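PDB 2A0M: arginase superfamily protein from Trypanosoma cruzi, which probably hydrolyses a guanidino-type substrate at a two-manganese centre, as other enzymes of the arginase family do. Local coordinates for residues Ala113-Ile118 and Val274-Met279; Gly141-Asp146 and Gly225-Asn230; Glu41-Asn46 and Val160-Pro165. All blocks are in the same frame, centred on the assembly; numbering follows the deposited sequence.

How the interactions relate
Interactions 1 and 2 both reach the same parallel sheet and touch where M275 CG packs on N230 CA, 3.6 Å away; along the chain, interaction 2 is nested within the loop that interaction 1 closes. The first joins two neighbouring strands through a backbone ladder and a layer of methionine and phenylalanine. The second fits a strand's beginning against a helix end with one backbone bond and a methyl group. Interaction 3 lies farther out, its centre about 20 Å from that of interaction 1, and ties a short helix to a loop beside the metal site through mainly polar groups. Each contact is mostly buried with a more exposed margin: A113 and M275, K229, and R45 and N46 respectively.

Interaction 1: Ala113-Ile118 and Val274-Met279; sequences AFPFVI and VMMMDM
F116, V117 and I118 lie beside M277, D278 and M279 on adjacent parallel strands in the middle of the sheet of the arginase fold, an alpha/beta architecture. The two strands run within 8° of each other. M277 N gives to P115 O, V117 N to M277 O, and M279 N to V117 O, the last bond 2.9 Å long.

Packing is dense where F116, I118, M277 and M279 share a face. M277 runs fully extended alongside F116 and sets SD against the ring edge, 3.9 Å from CE1, a Met-aromatic contact. M279 leaves its backbone in the same direction but bends at its last torsion (chi3 -65°), which carries CE into the plane of the F116 ring at its edge, 3.9 Å from CZ. Its SD meets CD1 of I118. F299 of helix 290-307 meets the same F116 ring. V117 and D278 point to the other face, and their CB atoms touch; the D278 carboxylate turns away, bonded to S234 on strand 231-236 and to S125 and N128 on helix 125-135.

Only around A113 and M275, both partly exposed, is the pair looser: a water takes the place of a direct bond, donating to A113 O at 2.7 Å and to M275 O at 2.8 Å. Packing is close again at the buried F114, whose ring leans across the partner strand. M276 CA sits over one face in a CH-pi contact, 3.8 Å from the centroid, while V274 O lies at the ring edge, 3.3 Å from F114 CE2.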
ATOM      1  N   ALA A 113     -10.359  -5.310  12.652  1.00 21.68           N
ATOM      2  CA  ALA A 113      -9.346  -4.255  12.778  1.00 20.89           C
ATOM      3  C   ALA A 113      -8.707  -4.008  11.392  1.00 19.36           C
ATOM      4  O   ALA A 113      -8.953  -4.744  10.442  1.00 18.94           O
ATOM      5  CB  ALA A 113      -8.309  -4.646  13.774  1.00 20.76           C
ATOM      6  N   PHE A 114      -7.842  -2.993  11.321  1.00 17.85           N
ATOM      7  CA  PHE A 114      -7.310  -2.510  10.033  1.00 16.84           C
ATOM      8  C   PHE A 114      -5.816  -2.800   9.973  1.00 16.08           C
ATOM      9  O   PHE A 114      -5.040  -2.219  10.722  1.00 17.33           O
ATOM     10  CB  PHE A 114      -7.569  -1.002   9.857  1.00 16.32           C
ATOM     11  CG  PHE A 114      -7.217  -0.496   8.510  1.00 15.13           C
ATOM     12  CD1 PHE A 114      -5.891  -0.268   8.160  1.00 14.57           C
ATOM     13  CD2 PHE A 114      -8.193  -0.297   7.553  1.00 14.32           C
ATOM     14  CE1 PHE A 114      -5.571   0.192   6.875  1.00 15.91           C
ATOM     15  CE2 PHE A 114      -7.874   0.153   6.287  1.00 15.99           C
ATOM     16  CZ  PHE A 114      -6.561   0.387   5.954  1.00 15.69           C
ATOM     17  N   PRO A 115      -5.413  -3.722   9.092  1.00 14.77           N
ATOM     18  CA  PRO A 115      -3.984  -3.917   8.961  1.00 14.07           C
ATOM     19  C   PRO A 115      -3.347  -2.986   7.916  1.00 13.51           C
ATOM     20  O   PRO A 115      -3.878  -2.832   6.799  1.00 13.67           O
ATOM     21  CB  PRO A 115      -3.877  -5.372   8.489  1.00 15.00           C
ATOM     22  CG  PRO A 115      -5.131  -5.664   7.752  1.00 14.32           C
ATOM     23  CD  PRO A 115      -6.173  -4.645   8.217  1.00 14.26           C
ATOM     24  N   PHE A 116      -2.222  -2.405   8.313  1.00 13.17           N
ATOM     25  CA  PHE A 116      -1.359  -1.585   7.435  1.00 13.28           C
ATOM     26  C   PHE A 116       0.002  -2.252   7.370  1.00 13.47           C
ATOM     27  O   PHE A 116       0.656  -2.419   8.405  1.00 13.69           O
ATOM     28  CB  PHE A 116      -1.190  -0.181   7.997  1.00 13.75           C
ATOM     29  CG  PHE A 116      -0.154   0.641   7.262  1.00 13.52           C
ATOM     30  CD1 PHE A 116      -0.492   1.289   6.077  1.00 13.55           C
ATOM     31  CD2 PHE A 116       1.160   0.724   7.710  1.00 12.96           C
ATOM     32  CE1 PHE A 116       0.456   2.020   5.387  1.00 14.35           C
ATOM     33  CE2 PHE A 116       2.112   1.474   7.024  1.00 14.22           C
ATOM     34  CZ  PHE A 116       1.761   2.106   5.868  1.00 11.62           C
ATOM     35  N   VAL A 117       0.419  -2.632   6.160  1.00 12.99           N
ATOM     36  CA  VAL A 117       1.661  -3.377   5.961  1.00 12.95           C
ATOM     37  C   VAL A 117       2.690  -2.487   5.265  1.00 13.03           C
ATOM     38  O   VAL A 117       2.434  -1.987   4.175  1.00 12.56           O
ATOM     39  CB  VAL A 117       1.454  -4.672   5.137  1.00 14.51           C
ATOM     40  CG1 VAL A 117       2.772  -5.427   5.020  1.00 14.31           C
ATOM     41  CG2 VAL A 117       0.360  -5.547   5.759  1.00 13.71           C
ATOM     42  N   ILE A 118       3.838  -2.332   5.905  1.00 13.15           N
ATOM     43  CA  ILE A 118       4.922  -1.524   5.408  1.00 13.52           C
ATOM     44  C   ILE A 118       5.999  -2.441   4.877  1.00 14.13           C
ATOM     45  O   ILE A 118       6.546  -3.230   5.629  1.00 15.04           O
ATOM     46  CB  ILE A 118       5.521  -0.524   6.470  1.00 13.38           C
ATOM     47  CG1 ILE A 118       6.685   0.288   5.866  1.00 13.81           C
ATOM     48  CG2 ILE A 118       5.937  -1.186   7.781  1.00 15.16           C
ATOM     49  CD1 ILE A 118       6.267   1.233   4.738  1.00 15.30           C
ATOM     50  N   VAL A 274     -12.641   0.652   2.561  1.00 16.61           N
ATOM     51  CA  VAL A 274     -11.230   0.302   2.478  1.00 16.63           C
ATOM     52  C   VAL A 274     -10.854  -0.452   3.754  1.00 15.49           C
ATOM     53  O   VAL A 274     -10.841   0.139   4.838  1.00 15.20           O
ATOM     54  CB  VAL A 274     -10.314   1.554   2.288  1.00 16.69           C
ATOM     55  CG1 VAL A 274      -8.789   1.154   2.379  1.00 16.74           C
ATOM     56  CG2 VAL A 274     -10.592   2.222   0.966  1.00 18.03           C
ATOM     57  N   MET A 275     -10.522  -1.740   3.615  1.00 15.92           N
ATOM     58  CA  MET A 275     -10.353  -2.646   4.766  1.00 16.47           C
ATOM     59  C   MET A 275      -8.906  -2.955   5.139  1.00 16.03           C
ATOM     60  O   MET A 275      -8.643  -3.442   6.241  1.00 16.93           O
ATOM     61  CB  MET A 275     -11.112  -3.943   4.489  1.00 17.36           C
ATOM     62  CG  MET A 275     -12.566  -3.727   4.099  1.00 22.17           C
ATOM     63  SD  MET A 275     -13.533  -2.845   5.306  1.00 30.42           S
ATOM     64  CE  MET A 275     -13.714  -4.146   6.515  1.00 31.30           C
ATOM     65  N   MET A 276      -7.966  -2.686   4.218  1.00 14.91           N
ATOM     66  CA  MET A 276      -6.546  -2.751   4.549  1.00 15.03           C
ATOM     67  C   MET A 276      -5.763  -1.898   3.572  1.00 13.37           C
ATOM     68  O   MET A 276      -6.286  -1.501   2.558  1.00 13.49           O
ATOM     69  CB  MET A 276      -6.006  -4.169   4.513  1.00 15.10           C
ATOM     70  CG  MET A 276      -5.659  -4.704   3.122  1.00 16.78           C
ATOM     71  SD  MET A 276      -4.779  -6.295   3.215  1.00 16.37           S
ATOM     72  CE  MET A 276      -3.198  -5.753   3.841  1.00 17.46           C
ATOM     73  N   MET A 277      -4.510  -1.658   3.922  1.00 13.05           N
ATOM     74  CA  MET A 277      -3.599  -0.886   3.062  1.00 13.00           C
ATOM     75  C   MET A 277      -2.214  -1.490   3.178  1.00 12.59           C
ATOM     76  O   MET A 277      -1.830  -1.946   4.251  1.00 13.88           O
ATOM     77  CB  MET A 277      -3.552   0.591   3.488  1.00 13.28           C
ATOM     78  CG  MET A 277      -2.548   1.433   2.707  1.00 13.12           C
ATOM     79  SD  MET A 277      -2.561   3.162   3.269  1.00 14.54           S
ATOM     80  CE  MET A 277      -1.328   3.843   2.178  1.00 14.12           C
ATOM     81  N   ASP A 278      -1.483  -1.491   2.068  1.00 13.15           N
ATOM     82  CA  ASP A 278      -0.045  -1.725   2.111  1.00 13.27           C
ATOM     83  C   ASP A 278       0.730  -0.626   1.403  1.00 12.38           C
ATOM     84  O   ASP A 278       0.157   0.240   0.691  1.00 12.77           O
ATOM     85  CB  ASP A 278       0.366  -3.160   1.697  1.00 13.42           C
ATOM     86  CG  ASP A 278       0.276  -3.451   0.203  1.00 13.92           C
ATOM     87  OD1 ASP A 278       0.013  -2.542  -0.614  1.00 13.58           O
ATOM     88  OD2 ASP A 278       0.594  -4.626  -0.199  1.00 15.48           O
ATOM     89  N   MET A 279       2.030  -0.636   1.657  1.00 12.47           N
ATOM     90  CA  MET A 279       2.927   0.413   1.123  1.00 12.84           C
ATOM     91  C   MET A 279       4.242  -0.261   0.788  1.00 12.82           C
ATOM     92  O   MET A 279       4.904  -0.769   1.684  1.00 13.45           O
ATOM     93  CB  MET A 279       3.086   1.539   2.140  1.00 11.88           C
ATOM     94  CG  MET A 279       4.007   2.644   1.704  1.00 13.95           C
ATOM     95  SD  MET A 279       4.130   3.960   2.967  1.00 16.39           S
ATOM     96  CE  MET A 279       2.451   4.589   2.965  1.00 14.17           C
TER
HETATM   97  O   HOH W   1     -10.404  -4.170   8.248  1.00 18.89           O

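Interaction 2: Gly141-Asp146 and Gly225-Asn230; sequences GVINVD and GLTGKN
G141, at the start of strand 141-145, comes up against T227, the last residue of helix 216-227, with their CA atoms 4.2 Å apart and the touching parts running 118° from each other. After T227 the chain leaves the helix through G228, whose phi is positive, and N230, also in a left-handed backbone conformation, brings its carbonyl back to the strand. G141 N donates to N230 O at 3.0 Å; the N-H points almost straight at the oxygen, at 171°, but arrives from above the carbonyl plane. Having no side chain, G141 lets T227 O settle close by, 3.4 Å from its CA in a C-H...O contact.

Among the side chains T227 does most of the work. Its OG1 sits between backbone N and carbonyl carbon (chi1 62°), bonded to OG1 of T231, and CG2 is thereby presented to the strand. This methyl meets V142 O at 3.6 Å and also CG1 of I143, the two side chains crossing at about a right angle. I143 is modelled in two conformers, so the apparent tightness of that methyl contact is doubtful. L220, A223 and F224 of the same helix continue the apolar cover of I143. N230 turns its amide elsewhere, ND2 bonding to D139 O.

Farther along, the strand leads to D146, a ligand of both manganese ions in this protein, although the metals are absent from this chain. Within the contact the chemistry is divided: the one hydrogen bond is between backbones, G141 N to N230 O, while T227 turns its hydroxyl to T231 and, weakly, to its own helix, and gives the strand its methyl. T227 O also accepts from R179, so the helix end is held by more than the strand alone.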
ATOM      1  N   GLY A 141     -12.427  -5.989  -3.580  1.00 16.65           N
ATOM      2  CA  GLY A 141     -11.979  -5.042  -4.618  1.00 15.94           C
ATOM      3  C   GLY A 141     -10.521  -4.691  -4.350  1.00 15.10           C
ATOM      4  O   GLY A 141     -10.056  -4.786  -3.227  1.00 14.00           O
ATOM      5  N   VAL A 142      -9.797  -4.309  -5.395  1.00 14.84           N
ATOM      6  CA  VAL A 142      -8.372  -4.006  -5.250  1.00 14.66           C
ATOM      7  C   VAL A 142      -7.984  -2.835  -6.128  1.00 13.90           C
ATOM      8  O   VAL A 142      -8.304  -2.834  -7.318  1.00 15.78           O
ATOM      9  CB  VAL A 142      -7.500  -5.220  -5.663  1.00 14.49           C
ATOM     10  CG1 VAL A 142      -6.006  -4.886  -5.603  1.00 15.40           C
ATOM     11  CG2 VAL A 142      -7.790  -6.453  -4.797  1.00 15.74           C
ATOM     12  N   ILE A 143      -7.268  -1.879  -5.522  1.00 13.48           N
ATOM     13  CA  ILE A 143      -6.608  -0.820  -6.269  0.50 13.86           C
ATOM     14  C   ILE A 143      -5.109  -0.954  -6.101  1.00 13.78           C
ATOM     15  O   ILE A 143      -4.605  -1.030  -4.978  1.00 14.81           O
ATOM     16  CB  ILE A 143      -7.027   0.575  -5.812  0.50 12.31           C
ATOM     17  CG1 ILE A 143      -8.522   0.762  -5.995  0.50 15.06           C
ATOM     18  CG2 ILE A 143      -6.276   1.644  -6.658  0.50 12.35           C
ATOM     19  CD1 ILE A 143      -9.062   1.947  -5.343  0.50 14.07           C
ATOM     20  N   ASN A 144      -4.414  -0.968  -7.234  1.00 14.11           N
ATOM     21  CA  ASN A 144      -2.970  -0.971  -7.301  1.00 13.78           C
ATOM     22  C   ASN A 144      -2.504   0.420  -7.768  1.00 13.46           C
ATOM     23  O   ASN A 144      -2.616   0.749  -8.968  1.00 13.43           O
ATOM     24  CB  ASN A 144      -2.457  -2.024  -8.299  1.00 14.08           C
ATOM     25  CG  ASN A 144      -0.910  -2.028  -8.409  1.00 16.03           C
ATOM     26  OD1 ASN A 144      -0.225  -1.696  -7.449  1.00 20.52           O
ATOM     27  ND2 ASN A 144      -0.386  -2.303  -9.588  1.00 16.59           N
ATOM     28  N   VAL A 145      -1.984   1.207  -6.820  1.00 12.78           N
ATOM     29  CA  VAL A 145      -1.377   2.519  -7.125  1.00 12.89           C
ATOM     30  C   VAL A 145       0.085   2.248  -7.443  1.00 12.69           C
ATOM     31  O   VAL A 145       0.870   1.956  -6.543  1.00 12.48           O
ATOM     32  CB  VAL A 145      -1.501   3.536  -5.966  1.00 12.72           C
ATOM     33  CG1 VAL A 145      -1.053   4.911  -6.432  1.00 13.52           C
ATOM     34  CG2 VAL A 145      -2.934   3.590  -5.494  1.00 11.65           C
ATOM     35  N   ASP A 146       0.421   2.277  -8.728  1.00 13.41           N
ATOM     36  CA  ASP A 146       1.783   1.943  -9.169  1.00 13.43           C
ATOM     37  C   ASP A 146       1.953   2.518 -10.580  1.00 12.89           C
ATOM     38  O   ASP A 146       0.989   2.589 -11.390  1.00 12.58           O
ATOM     39  CB  ASP A 146       2.056   0.426  -9.158  1.00 14.11           C
ATOM     40  CG  ASP A 146       3.560   0.092  -9.256  1.00 16.36           C
ATOM     41  OD1 ASP A 146       4.401   1.011  -9.337  1.00 21.69           O
ATOM     42  OD2 ASP A 146       3.901  -1.088  -9.170  1.00 23.17           O
ATOM     43  N   GLY A 225     -15.359   3.642  -6.338  1.00 16.86           N
ATOM     44  CA  GLY A 225     -16.678   3.273  -6.856  1.00 18.25           C
ATOM     45  C   GLY A 225     -16.684   1.978  -7.643  1.00 18.74           C
ATOM     46  O   GLY A 225     -17.668   1.242  -7.613  1.00 19.50           O
ATOM     47  N   LEU A 226     -15.596   1.694  -8.368  1.00 18.14           N
ATOM     48  CA  LEU A 226     -15.474   0.448  -9.124  1.00 18.66           C
ATOM     49  C   LEU A 226     -15.040  -0.747  -8.270  1.00 18.34           C
ATOM     50  O   LEU A 226     -15.470  -1.876  -8.511  1.00 18.64           O
ATOM     51  CB  LEU A 226     -14.487   0.615 -10.277  1.00 18.20           C
ATOM     52  CG  LEU A 226     -14.811   1.709 -11.296  1.00 19.84           C
ATOM     53  CD1 LEU A 226     -13.601   2.029 -12.163  1.00 21.33           C
ATOM     54  CD2 LEU A 226     -16.009   1.268 -12.137  1.00 21.82           C
ATOM     55  N   THR A 227     -14.146  -0.528  -7.309  1.00 17.83           N
ATOM     56  CA  THR A 227     -13.698  -1.618  -6.446  1.00 18.03           C
ATOM     57  C   THR A 227     -14.755  -2.065  -5.439  1.00 18.01           C
ATOM     58  O   THR A 227     -14.817  -3.244  -5.078  1.00 18.40           O
ATOM     59  CB  THR A 227     -12.415  -1.262  -5.717  1.00 17.60           C
ATOM     60  OG1 THR A 227     -12.628  -0.134  -4.868  1.00 16.34           O
ATOM     61  CG2 THR A 227     -11.318  -0.990  -6.743  1.00 17.29           C
ATOM     62  N   GLY A 228     -15.573  -1.123  -4.985  1.00 18.84           N
ATOM     63  CA  GLY A 228     -16.719  -1.480  -4.149  1.00 19.37           C
ATOM     64  C   GLY A 228     -16.344  -1.927  -2.760  1.00 19.50           C
ATOM     65  O   GLY A 228     -15.401  -1.424  -2.157  1.00 20.78           O
ATOM     66  N   LYS A 229     -17.131  -2.850  -2.212  1.00 20.91           N
ATOM     67  CA  LYS A 229     -16.958  -3.245  -0.831  1.00 21.21           C
ATOM     68  C   LYS A 229     -15.607  -3.959  -0.651  1.00 20.19           C
ATOM     69  O   LYS A 229     -15.034  -4.486  -1.606  1.00 19.72           O
ATOM     70  CB  LYS A 229     -18.108  -4.185  -0.415  1.00 22.62           C
ATOM     71  CG  LYS A 229     -19.467  -3.530  -0.466  1.00 24.09           C
ATOM     72  CD  LYS A 229     -20.527  -4.481   0.088  1.00 25.49           C
ATOM     73  CE  LYS A 229     -21.914  -3.886  -0.000  1.00 28.90           C
ATOM     74  NZ  LYS A 229     -22.980  -4.868   0.416  1.00 30.69           N
ATOM     75  N   ASN A 230     -15.097  -3.926   0.570  1.00 19.26           N
ATOM     76  CA  ASN A 230     -13.942  -4.744   0.968  1.00 18.61           C
ATOM     77  C   ASN A 230     -12.757  -4.539   0.030  1.00 17.51           C
ATOM     78  O   ASN A 230     -12.277  -5.465  -0.619  1.00 16.48           O
ATOM     79  CB  ASN A 230     -14.335  -6.212   1.021  1.00 18.97           C
ATOM     80  CG  ASN A 230     -15.524  -6.454   1.922  1.00 19.91           C
ATOM     81  OD1 ASN A 230     -15.578  -5.927   3.034  1.00 20.62           O
ATOM     82  ND2 ASN A 230     -16.482  -7.244   1.444  1.00 20.79           N
TER

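Interaction 3: Glu41-Asn46 and Val160-Pro165; sequences EGCVRN and VHSGTP
N46 and H161 lie across each other at about a right angle, yet their flat ends are turned so that the amide and imidazole planes differ by only 24°. N46 OD1 comes within 3.1 Å of H161 ND1, but the angle is too poor for a hydrogen bond. Each atom is served elsewhere: ND1 accepts from G163 N at 3.0 Å, and OD1 accepts from R152. With CG anti to its backbone N (chi1 -167°), the N46 amide is carried to the turn, where ND2 donates to S162 OG at 3.0 Å.

R45 approaches the loop one helix turn after E41. Its CB packs on CB of H161, 3.6 Å away, and the chain then runs extended from CG to NE alongside the loop. NH1 gives a 2.9 Å bond to V160 O, which lies almost exactly in the guanidinium plane. NH2 forms salt bridges with OE2 of E41 and with E95 of helix 94-110, so acidic groups hold the guanidinium while it grips the loop.

On the backbone, G42 O takes two donors from opposite faces of its plane, S162 N at 3.0 Å and N46 N at 3.2 Å. The loop bond thus adds to the bonding at the helix end. H161 NE2 bonds to P153 O, fixing the far side of the ring.

H161 to T164 form a type I beta turn, whose S162 O accepts from ND2 of N122, a manganese ligand of this protein. The joined helix and turn therefore belong to the loop surround of the arginase-family metal site, with S162 in its second shell.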
ATOM      1  N   GLU A  41      14.042  -9.394  -1.813  1.00 25.63           N
ATOM      2  CA  GLU A  41      14.452 -10.401  -2.794  1.00 26.77           C
ATOM      3  C   GLU A  41      13.494 -10.381  -4.007  1.00 27.01           C
ATOM      4  O   GLU A  41      13.909 -10.553  -5.160  1.00 26.67           O
ATOM      5  CB  GLU A  41      14.509 -11.786  -2.137  1.00 26.70           C
ATOM      6  CG  GLU A  41      14.707 -12.898  -3.141  1.00 28.14           C
ATOM      7  CD  GLU A  41      14.974 -14.245  -2.513  1.00 29.30           C
ATOM      8  OE1 GLU A  41      14.867 -14.389  -1.267  1.00 34.91           O
ATOM      9  OE2 GLU A  41      15.296 -15.168  -3.283  1.00 33.23           O
ATOM     10  N   GLY A  42      12.206 -10.146  -3.749  1.00 27.98           N
ATOM     11  CA  GLY A  42      11.265  -9.964  -4.845  1.00 28.05           C
ATOM     12  C   GLY A  42      11.691  -8.861  -5.800  1.00 28.58           C
ATOM     13  O   GLY A  42      11.514  -8.984  -7.017  1.00 28.43           O
ATOM     14  N   CYS A  43      12.235  -7.763  -5.261  1.00 28.64           N
ATOM     15  CA  CYS A  43      12.722  -6.648  -6.098  1.00 29.17           C
ATOM     16  C   CYS A  43      13.884  -7.075  -6.970  1.00 29.88           C
ATOM     17  O   CYS A  43      13.883  -6.816  -8.178  1.00 29.77           O
ATOM     18  CB  CYS A  43      13.173  -5.464  -5.260  1.00 29.02           C
ATOM     19  SG  CYS A  43      11.887  -4.824  -4.164  1.00 30.08           S
ATOM     20  N   VAL A  44      14.876  -7.705  -6.347  1.00 30.53           N
ATOM     21  CA  VAL A  44      16.079  -8.134  -7.067  1.00 31.30           C
ATOM     22  C   VAL A  44      15.725  -9.155  -8.172  1.00 31.71           C
ATOM     23  O   VAL A  44      16.332  -9.138  -9.262  1.00 31.27           O
ATOM     24  CB  VAL A  44      17.143  -8.700  -6.092  1.00 31.56           C
ATOM     25  CG1 VAL A  44      18.306  -9.342  -6.853  1.00 32.49           C
ATOM     26  CG2 VAL A  44      17.675  -7.582  -5.193  1.00 31.77           C
ATOM     27  N   ARG A  45      14.749 -10.024  -7.893  1.00 32.43           N
ATOM     28  CA  ARG A  45      14.249 -11.000  -8.893  1.00 33.02           C
ATOM     29  C   ARG A  45      13.592 -10.312 -10.095  1.00 33.44           C
ATOM     30  O   ARG A  45      13.620 -10.834 -11.209  1.00 33.44           O
ATOM     31  CB  ARG A  45      13.228 -11.947  -8.275  1.00 33.36           C
ATOM     32  CG  ARG A  45      13.754 -12.943  -7.255  1.00 33.87           C
ATOM     33  CD  ARG A  45      12.617 -13.834  -6.771  1.00 33.50           C
ATOM     34  NE  ARG A  45      12.979 -14.728  -5.669  1.00 34.43           N
ATOM     35  CZ  ARG A  45      12.107 -15.496  -5.006  1.00 34.39           C
ATOM     36  NH1 ARG A  45      10.812 -15.492  -5.324  1.00 35.87           N
ATOM     37  NH2 ARG A  45      12.516 -16.276  -4.009  1.00 35.10           N
ATOM     38  N   ASN A  46      12.990  -9.148  -9.847  1.00 33.88           N
ATOM     39  CA  ASN A  46      12.325  -8.346 -10.874  1.00 33.94           C
ATOM     40  C   ASN A  46      13.284  -7.355 -11.549  1.00 34.10           C
ATOM     41  O   ASN A  46      12.846  -6.401 -12.196  1.00 34.52           O
ATOM     42  CB  ASN A  46      11.152  -7.590 -10.222  1.00 34.02           C
ATOM     43  CG  ASN A  46      10.192  -6.966 -11.239  1.00 34.89           C
ATOM     44  OD1 ASN A  46      10.044  -7.449 -12.365  1.00 36.53           O
ATOM     45  ND2 ASN A  46       9.515  -5.888 -10.826  1.00 34.67           N
ATOM     46  N   VAL A 160       7.981 -16.051  -8.009  1.00 38.60           N
ATOM     47  CA  VAL A 160       7.252 -14.782  -8.031  1.00 37.13           C
ATOM     48  C   VAL A 160       8.233 -13.650  -7.739  1.00 35.71           C
ATOM     49  O   VAL A 160       9.340 -13.888  -7.234  1.00 35.02           O
ATOM     50  CB  VAL A 160       6.072 -14.768  -7.017  1.00 37.27           C
ATOM     51  CG1 VAL A 160       5.082 -15.877  -7.338  1.00 37.65           C
ATOM     52  CG2 VAL A 160       6.558 -14.870  -5.558  1.00 37.53           C
ATOM     53  N   HIS A 161       7.841 -12.428  -8.084  1.00 33.59           N
ATOM     54  CA  HIS A 161       8.690 -11.259  -7.845  1.00 32.39           C
ATOM     55  C   HIS A 161       7.848  -9.983  -7.689  1.00 30.78           C
ATOM     56  O   HIS A 161       6.613 -10.041  -7.722  1.00 29.60           O
ATOM     57  CB  HIS A 161       9.750 -11.125  -8.950  1.00 32.24           C
ATOM     58  CG  HIS A 161       9.192 -11.030 -10.340  1.00 32.82           C
ATOM     59  ND1 HIS A 161       8.732  -9.848 -10.885  1.00 33.73           N
ATOM     60  CD2 HIS A 161       9.079 -11.960 -11.318  1.00 33.73           C
ATOM     61  CE1 HIS A 161       8.328 -10.060 -12.126  1.00 33.54           C
ATOM     62  NE2 HIS A 161       8.531 -11.336 -12.415  1.00 34.06           N
ATOM     63  N   SER A 162       8.517  -8.845  -7.491  1.00 29.42           N
ATOM     64  CA  SER A 162       7.804  -7.594  -7.183  1.00 28.45           C
ATOM     65  C   SER A 162       6.891  -7.132  -8.334  1.00 27.26           C
ATOM     66  O   SER A 162       6.017  -6.287  -8.125  1.00 27.20           O
ATOM     67  CB  SER A 162       8.786  -6.479  -6.755  1.00 27.80           C
ATOM     68  OG  SER A 162       9.613  -6.025  -7.820  1.00 28.41           O
ATOM     69  N   GLY A 163       7.081  -7.698  -9.532  1.00 26.08           N
ATOM     70  CA  GLY A 163       6.235  -7.404 -10.699  1.00 25.02           C
ATOM     71  C   GLY A 163       5.101  -8.378 -11.024  1.00 23.94           C
ATOM     72  O   GLY A 163       4.361  -8.147 -11.968  1.00 22.61           O
ATOM     73  N   THR A 164       4.938  -9.435 -10.236  1.00 23.47           N
ATOM     74  CA  THR A 164       3.870 -10.430 -10.473  1.00 23.74           C
ATOM     75  C   THR A 164       2.615 -10.393  -9.562  1.00 22.88           C
ATOM     76  O   THR A 164       1.654 -11.146  -9.809  1.00 23.33           O
ATOM     77  CB  THR A 164       4.453 -11.860 -10.362  1.00 24.27           C
ATOM     78  OG1 THR A 164       4.841 -12.120  -9.006  1.00 26.15           O
ATOM     79  CG2 THR A 164       5.702 -12.004 -11.216  1.00 25.05           C
ATOM     80  N   PRO A 165       2.583  -9.538  -8.510  1.00 21.95           N
ATOM     81  CA  PRO A 165       1.530  -9.813  -7.512  1.00 21.96           C
ATOM     82  C   PRO A 165       0.069  -9.719  -7.978  1.00 21.97           C
ATOM     83  O   PRO A 165      -0.787 -10.408  -7.415  1.00 22.44           O
ATOM     84  CB  PRO A 165       1.803  -8.763  -6.411  1.00 21.93           C
ATOM     85  CG  PRO A 165       2.534  -7.649  -7.129  1.00 21.15           C
ATOM     86  CD  PRO A 165       3.411  -8.380  -8.117  1.00 21.42           C
TER